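Local structure of oxidoreductase (Methanosarcina mazei, 3KA7) at residues A[82-90]-A[100-108]; A[221-229]-A[388-396]. The protein binds flavin-adenine dinucleotide and is probably an oxidoreductase of the flavin-containing amine oxidoreductase family. All coordinates share one frame; numbering follows the deposited sequence.

Contact 1. Residues A[82-90]-A[100-108]; sequences EMTTVRVPL and GFKDISFND
The antiparallel beta hairpin of strands 85-89 and 101-105 forms one end of the mixed sheet, with 101-105 as its outermost strand. Backbone bonds in both directions fix the register: Val-86 N donates to Ile-104 O at 2.8 Å and Ile-104 N returns to Val-86 O, while Val-88 and Lys-102 make a second such hydrogen-bonded pair. Beyond the strands Phe-106 N still reaches Thr-84 O.

Arg-87 and Asp-103 face each other across a non-hydrogen-bonded pair and form a side-on, two-pronged salt bridge. Arg-87 NE meets Asp-103 OD1 at 2.8 Å, and Arg-87 NH2 meets Asp-103 OD2 at 2.8 Å; both oxygens use their syn lone pairs, and the guanidinium and carboxylate planes differ by only 7°. Phe-101 lies against one guanidinium face, the two planes 11° apart, and Arg-87 CD sits over the ring, 3.6 Å from the Phe-101 centroid, as a CH-pi contact. With its CG anti to the backbone N (chi1 -169°), the arginine then bends at chi2 and chi3, which lays CD and the guanidinium along the ring. A water bonded to Asp-103 OD2 at 2.7 Å also bonds Thr-85 OG1, which is also hydrogen-bonded to His-295 NE2.

On the other face, Val-86 CB packs on Ile-104 CG1 at 3.9 Å, and Trp-150 of helix 149-163 touches Val-86, Val-88 and Ile-104. Val-88 CG2 presses on Lys-102 CG at 3.5 Å, a tight pair.

A leucine in place of Arg-87 would probably leave the Asp-103 carboxylate without its charged mate and the Phe-101 face without its flat partner. Bonds to both carboxylate oxygens restrict rotation of the guanidinium, and the nearby positive charge would be expected to favour an ionised Asp-103.

Contact 2. Residues A[221-229]-A[388-396]; sequences KILIENGKA and ETPFSGLYV
Two backbone bonds join the loop before strand 394-396 to the end of the 225-228 turn and the start of the next strand. Ser-392 N donates to Gly-227 O at 3.1 Å, in the carbonyl plane, and Ala-229 N donates to Ser-392 O at 2.9 Å, nearly straight at 177°. Lys-228 and Ser-392 thus form a single bridge where two beta turns meet: a type I' turn from Glu-225 to Lys-228, closing the hairpin of strands 219-225 and 228-234, and a type II turn from Phe-391 to Leu-394, leading into the edge strand of the parallel sheet. That sheet belongs to the Rossmann-type nucleotide-binding fold, consistent with the family. Gly-227 and Gly-393 have positive phi, which favours glycine, and a CB on Gly-393 would run into Lys-228 NZ.

Phe-391 points toward the hairpin, and Ile-224 crosses it at about a right angle. Ile-224 CD1 lies over one ring face, 4.0 Å from the Phe-391 centroid, while Ile-224 CG2 stands on the same side, 3.6 Å from Phe-391 CD1. The isoleucine's chi1 (-59°) sets CG2 anti to the backbone N, and the bend at chi2 (-71°) carries CD1 over the ring. The opposite ring face is backed by Pro-390 CB, and Gly-227 O lies at the edge, in plane. Ile-222 CD1 meets Leu-394 CD1 tip to tip at 3.9 Å, and Cys-257 touches both side chains. Ala-229 CB rests 4.2 Å from Leu-394 CB, with Val-244 against both residues.

Behind the turn, Phe-391 N donates to Thr-389 OG1, an ST turn; the same hydroxyl donates to Leu-394 O. The Lys-228 chain bends back over the Ser-392 carbonyl, and its NZ donates to Ala-229 O at 2.8 Å, in the carbonyl plane, and to Asp-242 O.

Contacts 1 and 2 lie on opposite sides of the chain's centre, with nearest atoms about 28 Å apart, and share no secondary-structure element. Both are partly buried and far out, their centres about 23 and 27 Å from the centre of the chain. Contact 1 pairs neighbouring strands within one sheet: five bridged pairs run between segments that bury 876 Å², and charge pairing joins the backbone bonds. Contact 2 joins separate sheets through turns, with one bridge and 390 Å²; its side-chain contacts across the segments are mainly apolar, without a salt bridge. Neither segment pair touches the flavin: the closest side chains, Thr-84 and Ile-222, are about 11 and 9 Å from it.

Contact 1. Residues A[82-90]-A[100-108]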
loop_
_atom_site.group_PDB
_atom_site.type_symbol
_atom_site.label_atom_id
_atom_site.label_comp_id
_atom_site.label_asym_id
_atom_site.label_seq_id
_atom_site.Cartn_x
_atom_site.Cartn_y
_atom_site.Cartn_z
ATOM N N GLU A 82 -16.891 -5.939 -5.203
ATOM C CA GLU A 82 -17.611 -7.084 -4.703
ATOM C C GLU A 82 -16.800 -7.717 -3.586
ATOM O O GLU A 82 -15.585 -7.493 -3.504
ATOM C CB GLU A 82 -17.851 -8.068 -5.839
ATOM C CG GLU A 82 -18.781 -7.475 -6.894
ATOM C CD GLU A 82 -20.029 -6.841 -6.285
ATOM O OE1 GLU A 82 -20.847 -7.575 -5.676
ATOM O OE2 GLU A 82 -20.199 -5.606 -6.415
HETATM N N MSE A 83 -17.466 -8.467 -2.711
HETATM C CA MSE A 83 -16.794 -9.097 -1.567
HETATM C C MSE A 83 -15.646 -9.980 -2.041
HETATM O O MSE A 83 -15.749 -10.728 -3.024
HETATM C CB MSE A 83 -17.779 -9.908 -0.685
HETATM C CG MSE A 83 -17.160 -10.610 0.571
HETATM SE SE MSE A 83 -16.126 -9.373 1.670
HETATM C CE MSE A 83 -17.583 -8.188 2.253
ATOM N N THR A 84 -14.542 -9.870 -1.327
ATOM C CA THR A 84 -13.383 -10.685 -1.585
ATOM C C THR A 84 -13.700 -12.156 -1.346
ATOM O O THR A 84 -14.493 -12.508 -0.464
ATOM C CB THR A 84 -12.221 -10.214 -0.695
ATOM O OG1 THR A 84 -11.650 -9.024 -1.269
ATOM C CG2 THR A 84 -11.156 -11.304 -0.561
ATOM N N THR A 85 -13.072 -13.016 -2.137
ATOM C CA THR A 85 -13.220 -14.446 -1.966
ATOM C C THR A 85 -11.881 -15.095 -1.656
ATOM O O THR A 85 -10.827 -14.448 -1.745
ATOM C CB THR A 85 -13.856 -15.091 -3.203
ATOM O OG1 THR A 85 -13.026 -14.850 -4.350
ATOM C CG2 THR A 85 -15.237 -14.470 -3.451
ATOM N N VAL A 86 -11.936 -16.367 -1.273
ATOM C CA VAL A 86 -10.763 -17.088 -0.816
ATOM C C VAL A 86 -10.777 -18.480 -1.409
ATOM O O VAL A 86 -11.754 -19.223 -1.256
ATOM C CB VAL A 86 -10.751 -17.218 0.722
ATOM C CG1 VAL A 86 -9.403 -17.771 1.206
ATOM C CG2 VAL A 86 -11.040 -15.866 1.383
ATOM N N ARG A 87 -9.669 -18.848 -2.045
ATOM C CA ARG A 87 -9.542 -20.154 -2.679
ATOM C C ARG A 87 -8.953 -21.176 -1.711
ATOM O O ARG A 87 -7.863 -20.978 -1.159
ATOM C CB ARG A 87 -8.672 -20.037 -3.932
ATOM C CG ARG A 87 -8.683 -21.269 -4.802
ATOM C CD ARG A 87 -8.575 -20.903 -6.285
ATOM N NE ARG A 87 -9.752 -20.177 -6.752
ATOM C CZ ARG A 87 -9.904 -19.708 -7.988
ATOM N NH1 ARG A 87 -8.945 -19.887 -8.889
ATOM N NH2 ARG A 87 -11.019 -19.068 -8.326
ATOM N N VAL A 88 -9.679 -22.272 -1.500
ATOM C CA VAL A 88 -9.262 -23.271 -0.531
ATOM C C VAL A 88 -9.283 -24.660 -1.164
ATOM O O VAL A 88 -9.896 -24.861 -2.211
ATOM C CB VAL A 88 -10.162 -23.250 0.730
ATOM C CG1 VAL A 88 -10.066 -21.900 1.426
ATOM C CG2 VAL A 88 -11.614 -23.569 0.368
ATOM N N PRO A 89 -8.596 -25.618 -0.543
ATOM C CA PRO A 89 -8.629 -26.953 -1.111
ATOM C C PRO A 89 -10.028 -27.550 -1.013
ATOM O O PRO A 89 -10.826 -27.156 -0.152
ATOM C CB PRO A 89 -7.638 -27.725 -0.239
ATOM C CG PRO A 89 -6.720 -26.675 0.302
ATOM C CD PRO A 89 -7.622 -25.511 0.553
ATOM N N LEU A 90 -10.312 -28.491 -1.907
ATOM C CA LEU A 90 -11.616 -29.130 -1.971
ATOM C C LEU A 90 -11.928 -29.846 -0.663
ATOM O O LEU A 90 -13.028 -29.722 -0.130
ATOM C CB LEU A 90 -11.641 -30.111 -3.137
ATOM C CG LEU A 90 -12.948 -30.357 -3.892
ATOM C CD1 LEU A 90 -13.787 -29.097 -4.031
ATOM C CD2 LEU A 90 -12.621 -30.941 -5.250
ATOM N N GLY A 100 -7.929 -30.066 -6.545
ATOM C CA GLY A 100 -9.095 -29.245 -6.776
ATOM C C GLY A 100 -9.249 -28.197 -5.694
ATOM O O GLY A 100 -8.559 -28.237 -4.676
ATOM N N PHE A 101 -10.162 -27.262 -5.921
ATOM C CA PHE A 101 -10.379 -26.175 -4.991
ATOM C C PHE A 101 -11.818 -25.697 -5.018
ATOM O O PHE A 101 -12.603 -26.038 -5.911
ATOM C CB PHE A 101 -9.450 -25.002 -5.311
ATOM C CG PHE A 101 -9.659 -24.412 -6.681
ATOM C CD1 PHE A 101 -10.714 -23.544 -6.926
ATOM C CD2 PHE A 101 -8.792 -24.709 -7.721
ATOM C CE1 PHE A 101 -10.906 -22.995 -8.181
ATOM C CE2 PHE A 101 -8.986 -24.159 -8.984
ATOM C CZ PHE A 101 -10.039 -23.304 -9.209
ATOM N N LYS A 102 -12.160 -24.908 -4.016
ATOM C CA LYS A 102 -13.438 -24.241 -3.978
ATOM C C LYS A 102 -13.197 -22.833 -3.444
ATOM O O LYS A 102 -12.158 -22.565 -2.830
ATOM C CB LYS A 102 -14.412 -25.014 -3.087
ATOM C CG LYS A 102 -13.964 -25.111 -1.642
ATOM C CD LYS A 102 -14.906 -26.005 -0.828
ATOM C CE LYS A 102 -14.347 -26.268 0.568
ATOM N NZ LYS A 102 -15.358 -26.911 1.460
ATOM N N ASP A 103 -14.141 -21.932 -3.692
ATOM C CA ASP A 103 -14.016 -20.550 -3.224
ATOM C C ASP A 103 -15.079 -20.224 -2.174
ATOM O O ASP A 103 -16.247 -20.602 -2.336
ATOM C CB ASP A 103 -14.149 -19.572 -4.401
ATOM C CG ASP A 103 -12.971 -19.627 -5.365
ATOM O OD1 ASP A 103 -11.906 -20.180 -5.024
ATOM O OD2 ASP A 103 -13.106 -19.095 -6.489
ATOM N N ILE A 104 -14.678 -19.532 -1.107
ATOM C CA ILE A 104 -15.605 -19.018 -0.094
ATOM C C ILE A 104 -15.503 -17.494 -0.003
ATOM O O ILE A 104 -14.479 -16.919 -0.349
ATOM C CB ILE A 104 -15.307 -19.617 1.303
ATOM C CG1 ILE A 104 -13.943 -19.135 1.802
ATOM C CG2 ILE A 104 -15.331 -21.137 1.247
ATOM C CD1 ILE A 104 -13.762 -19.196 3.314
ATOM N N SER A 105 -16.561 -16.843 0.464
ATOM C CA SER A 105 -16.534 -15.410 0.726
ATOM C C SER A 105 -15.598 -15.086 1.900
ATOM O O SER A 105 -15.476 -15.870 2.841
ATOM C CB SER A 105 -17.957 -14.923 1.021
ATOM O OG SER A 105 -17.977 -13.523 1.226
ATOM N N PHE A 106 -14.933 -13.937 1.841
ATOM C CA PHE A 106 -14.001 -13.528 2.894
ATOM C C PHE A 106 -14.663 -13.567 4.265
ATOM O O PHE A 106 -14.104 -14.099 5.218
ATOM C CB PHE A 106 -13.464 -12.124 2.594
ATOM C CG PHE A 106 -12.490 -11.595 3.616
ATOM C CD1 PHE A 106 -11.135 -11.893 3.528
ATOM C CD2 PHE A 106 -12.925 -10.760 4.638
ATOM C CE1 PHE A 106 -10.229 -11.391 4.453
ATOM C CE2 PHE A 106 -12.018 -10.248 5.570
ATOM C CZ PHE A 106 -10.674 -10.559 5.471
ATOM N N ASN A 107 -15.862 -13.006 4.366
ATOM C CA ASN A 107 -16.556 -12.980 5.658
ATOM C C ASN A 107 -17.018 -14.341 6.174
ATOM O O ASN A 107 -17.404 -14.461 7.347
ATOM C CB ASN A 107 -17.716 -11.987 5.632
ATOM C CG ASN A 107 -17.245 -10.551 5.547
ATOM O OD1 ASN A 107 -17.587 -9.829 4.608
ATOM N ND2 ASN A 107 -16.439 -10.129 6.521
ATOM N N ASP A 108 -16.972 -15.360 5.313
ATOM C CA ASP A 108 -17.328 -16.729 5.696
ATOM C C ASP A 108 -16.107 -17.565 6.080
ATOM O O ASP A 108 -16.174 -18.794 6.076
ATOM C CB ASP A 108 -18.085 -17.436 4.565
ATOM C CG ASP A 108 -19.492 -16.905 4.374
ATOM O OD1 ASP A 108 -19.997 -16.173 5.263
ATOM O OD2 ASP A 108 -20.105 -17.240 3.334
HETATM O O HOH W 1 -14.021 -16.545 -6.299
#

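Contact 2. Residues A[221-229]-A[388-396]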
loop_
_atom_site.group_PDB
_atom_site.type_symbol
_atom_site.label_atom_id
_atom_site.label_comp_id
_atom_site.label_asym_id
_atom_site.label_seq_id
_atom_site.Cartn_x
_atom_site.Cartn_y
_atom_site.Cartn_z
ATOM N N LYS A 221 19.268 18.604 -1.723
ATOM C CA LYS A 221 19.534 19.052 -0.376
ATOM C C LYS A 221 18.333 19.763 0.232
ATOM O O LYS A 221 17.590 20.459 -0.466
ATOM C CB LYS A 221 20.766 19.978 -0.366
ATOM C CG LYS A 221 21.133 20.505 1.005
ATOM C CD LYS A 221 22.407 21.366 0.964
ATOM C CE LYS A 221 22.624 22.049 2.305
ATOM N NZ LYS A 221 23.963 22.695 2.431
ATOM N N ILE A 222 18.140 19.567 1.529
ATOM C CA ILE A 222 17.189 20.372 2.285
ATOM C C ILE A 222 17.984 21.414 3.067
ATOM O O ILE A 222 18.868 21.069 3.861
ATOM C CB ILE A 222 16.332 19.509 3.242
ATOM C CG1 ILE A 222 15.449 18.548 2.439
ATOM C CG2 ILE A 222 15.482 20.389 4.153
ATOM C CD1 ILE A 222 14.726 17.482 3.300
ATOM N N LEU A 223 17.683 22.690 2.835
ATOM C CA LEU A 223 18.395 23.760 3.525
ATOM C C LEU A 223 17.802 23.984 4.905
ATOM O O LEU A 223 16.587 24.140 5.048
ATOM C CB LEU A 223 18.318 25.056 2.727
ATOM C CG LEU A 223 18.676 24.980 1.249
ATOM C CD1 LEU A 223 18.263 26.278 0.577
ATOM C CD2 LEU A 223 20.164 24.724 1.078
ATOM N N ILE A 224 18.668 23.982 5.915
ATOM C CA ILE A 224 18.266 24.169 7.292
ATOM C C ILE A 224 19.011 25.371 7.857
ATOM O O ILE A 224 20.232 25.470 7.719
ATOM C CB ILE A 224 18.631 22.949 8.146
ATOM C CG1 ILE A 224 17.944 21.686 7.607
ATOM C CG2 ILE A 224 18.250 23.185 9.601
ATOM C CD1 ILE A 224 16.464 21.660 7.835
ATOM N N GLU A 225 18.279 26.282 8.485
ATOM C CA GLU A 225 18.893 27.452 9.107
ATOM C C GLU A 225 18.416 27.569 10.542
ATOM O O GLU A 225 17.226 27.762 10.795
ATOM C CB GLU A 225 18.547 28.711 8.323
ATOM C CG GLU A 225 19.119 28.724 6.911
ATOM C CD GLU A 225 18.729 29.961 6.127
ATOM O OE1 GLU A 225 18.563 31.041 6.743
ATOM O OE2 GLU A 225 18.588 29.855 4.890
ATOM N N ASN A 226 19.346 27.417 11.479
ATOM C CA ASN A 226 19.026 27.468 12.903
ATOM C C ASN A 226 17.967 26.455 13.337
ATOM O O ASN A 226 17.036 26.791 14.075
ATOM C CB ASN A 226 18.602 28.888 13.308
ATOM C CG ASN A 226 19.761 29.878 13.297
ATOM O OD1 ASN A 226 19.868 30.710 12.396
ATOM N ND2 ASN A 226 20.627 29.802 14.307
ATOM N N GLY A 227 18.127 25.214 12.888
ATOM C CA GLY A 227 17.208 24.141 13.251
ATOM C C GLY A 227 15.871 24.229 12.547
ATOM O O GLY A 227 14.938 23.503 12.885
ATOM N N LYS A 228 15.777 25.113 11.561
ATOM C CA LYS A 228 14.520 25.323 10.849
ATOM C C LYS A 228 14.646 25.120 9.334
ATOM O O LYS A 228 15.597 25.587 8.699
ATOM C CB LYS A 228 13.988 26.730 11.153
ATOM C CG LYS A 228 12.727 27.072 10.405
ATOM C CD LYS A 228 11.541 26.222 10.881
ATOM C CE LYS A 228 10.263 26.589 10.136
ATOM N NZ LYS A 228 10.479 26.496 8.648
ATOM N N ALA A 229 13.671 24.435 8.741
ATOM C CA ALA A 229 13.675 24.259 7.293
ATOM C C ALA A 229 13.616 25.620 6.641
ATOM O O ALA A 229 12.829 26.466 7.063
ATOM C CB ALA A 229 12.478 23.427 6.852
ATOM N N GLU A 388 7.241 13.753 11.990
ATOM C CA GLU A 388 8.120 14.868 12.339
ATOM C C GLU A 388 9.594 14.517 12.212
ATOM O O GLU A 388 9.958 13.347 12.168
ATOM C CB GLU A 388 7.819 15.363 13.755
ATOM C CG GLU A 388 6.376 15.837 13.887
ATOM C CD GLU A 388 6.073 16.550 15.190
ATOM O OE1 GLU A 388 6.905 16.525 16.118
ATOM O OE2 GLU A 388 4.978 17.137 15.279
ATOM N N THR A 389 10.430 15.551 12.174
ATOM C CA THR A 389 11.873 15.390 12.078
ATOM C C THR A 389 12.492 16.306 13.121
ATOM O O THR A 389 11.765 17.018 13.829
ATOM C CB THR A 389 12.403 15.769 10.676
ATOM O OG1 THR A 389 12.329 17.193 10.485
ATOM C CG2 THR A 389 11.580 15.073 9.579
ATOM N N PRO A 390 13.824 16.296 13.230
ATOM C CA PRO A 390 14.504 17.173 14.183
ATOM C C PRO A 390 14.368 18.657 13.846
ATOM O O PRO A 390 14.741 19.510 14.663
ATOM C CB PRO A 390 15.975 16.741 14.061
ATOM C CG PRO A 390 15.903 15.319 13.619
ATOM C CD PRO A 390 14.732 15.276 12.676
ATOM N N PHE A 391 13.839 18.967 12.665
ATOM C CA PHE A 391 13.830 20.338 12.178
ATOM C C PHE A 391 12.416 20.888 12.058
ATOM O O PHE A 391 11.541 20.268 11.443
ATOM C CB PHE A 391 14.550 20.429 10.833
ATOM C CG PHE A 391 15.920 19.816 10.843
ATOM C CD1 PHE A 391 16.956 20.411 11.552
ATOM C CD2 PHE A 391 16.166 18.629 10.164
ATOM C CE1 PHE A 391 18.230 19.841 11.568
ATOM C CE2 PHE A 391 17.448 18.051 10.179
ATOM C CZ PHE A 391 18.469 18.656 10.880
ATOM N N SER A 392 12.187 22.062 12.636
ATOM C CA SER A 392 10.885 22.694 12.478
ATOM C C SER A 392 10.599 23.006 11.022
ATOM O O SER A 392 11.496 23.378 10.268
ATOM C CB SER A 392 10.780 23.959 13.341
ATOM O OG SER A 392 10.453 23.563 14.651
ATOM N N GLY A 393 9.341 22.834 10.624
ATOM C CA GLY A 393 8.922 23.128 9.262
ATOM C C GLY A 393 9.269 22.047 8.248
ATOM O O GLY A 393 9.030 22.220 7.058
ATOM N N LEU A 394 9.841 20.939 8.720
ATOM C CA LEU A 394 10.117 19.790 7.852
ATOM C C LEU A 394 9.332 18.573 8.313
ATOM O O LEU A 394 9.525 18.100 9.439
ATOM C CB LEU A 394 11.618 19.470 7.849
ATOM C CG LEU A 394 12.014 18.192 7.096
ATOM C CD1 LEU A 394 11.661 18.300 5.625
ATOM C CD2 LEU A 394 13.493 17.923 7.283
ATOM N N TYR A 395 8.445 18.083 7.446
ATOM C CA TYR A 395 7.640 16.888 7.718
ATOM C C TYR A 395 7.832 15.814 6.645
ATOM O O TYR A 395 8.162 16.118 5.502
ATOM C CB TYR A 395 6.157 17.251 7.794
ATOM C CG TYR A 395 5.820 18.189 8.946
ATOM C CD1 TYR A 395 5.460 17.686 10.189
ATOM C CD2 TYR A 395 5.874 19.568 8.784
ATOM C CE1 TYR A 395 5.155 18.538 11.254
ATOM C CE2 TYR A 395 5.578 20.430 9.841
ATOM C CZ TYR A 395 5.213 19.902 11.071
ATOM O OH TYR A 395 4.912 20.743 12.133
ATOM N N VAL A 396 7.614 14.564 7.031
ATOM C CA VAL A 396 7.710 13.435 6.101
ATOM C C VAL A 396 6.345 12.788 5.926
ATOM O O VAL A 396 5.664 12.467 6.910
ATOM C CB VAL A 396 8.705 12.370 6.612
ATOM C CG1 VAL A 396 8.681 11.123 5.694
ATOM C CG2 VAL A 396 10.089 12.973 6.723
#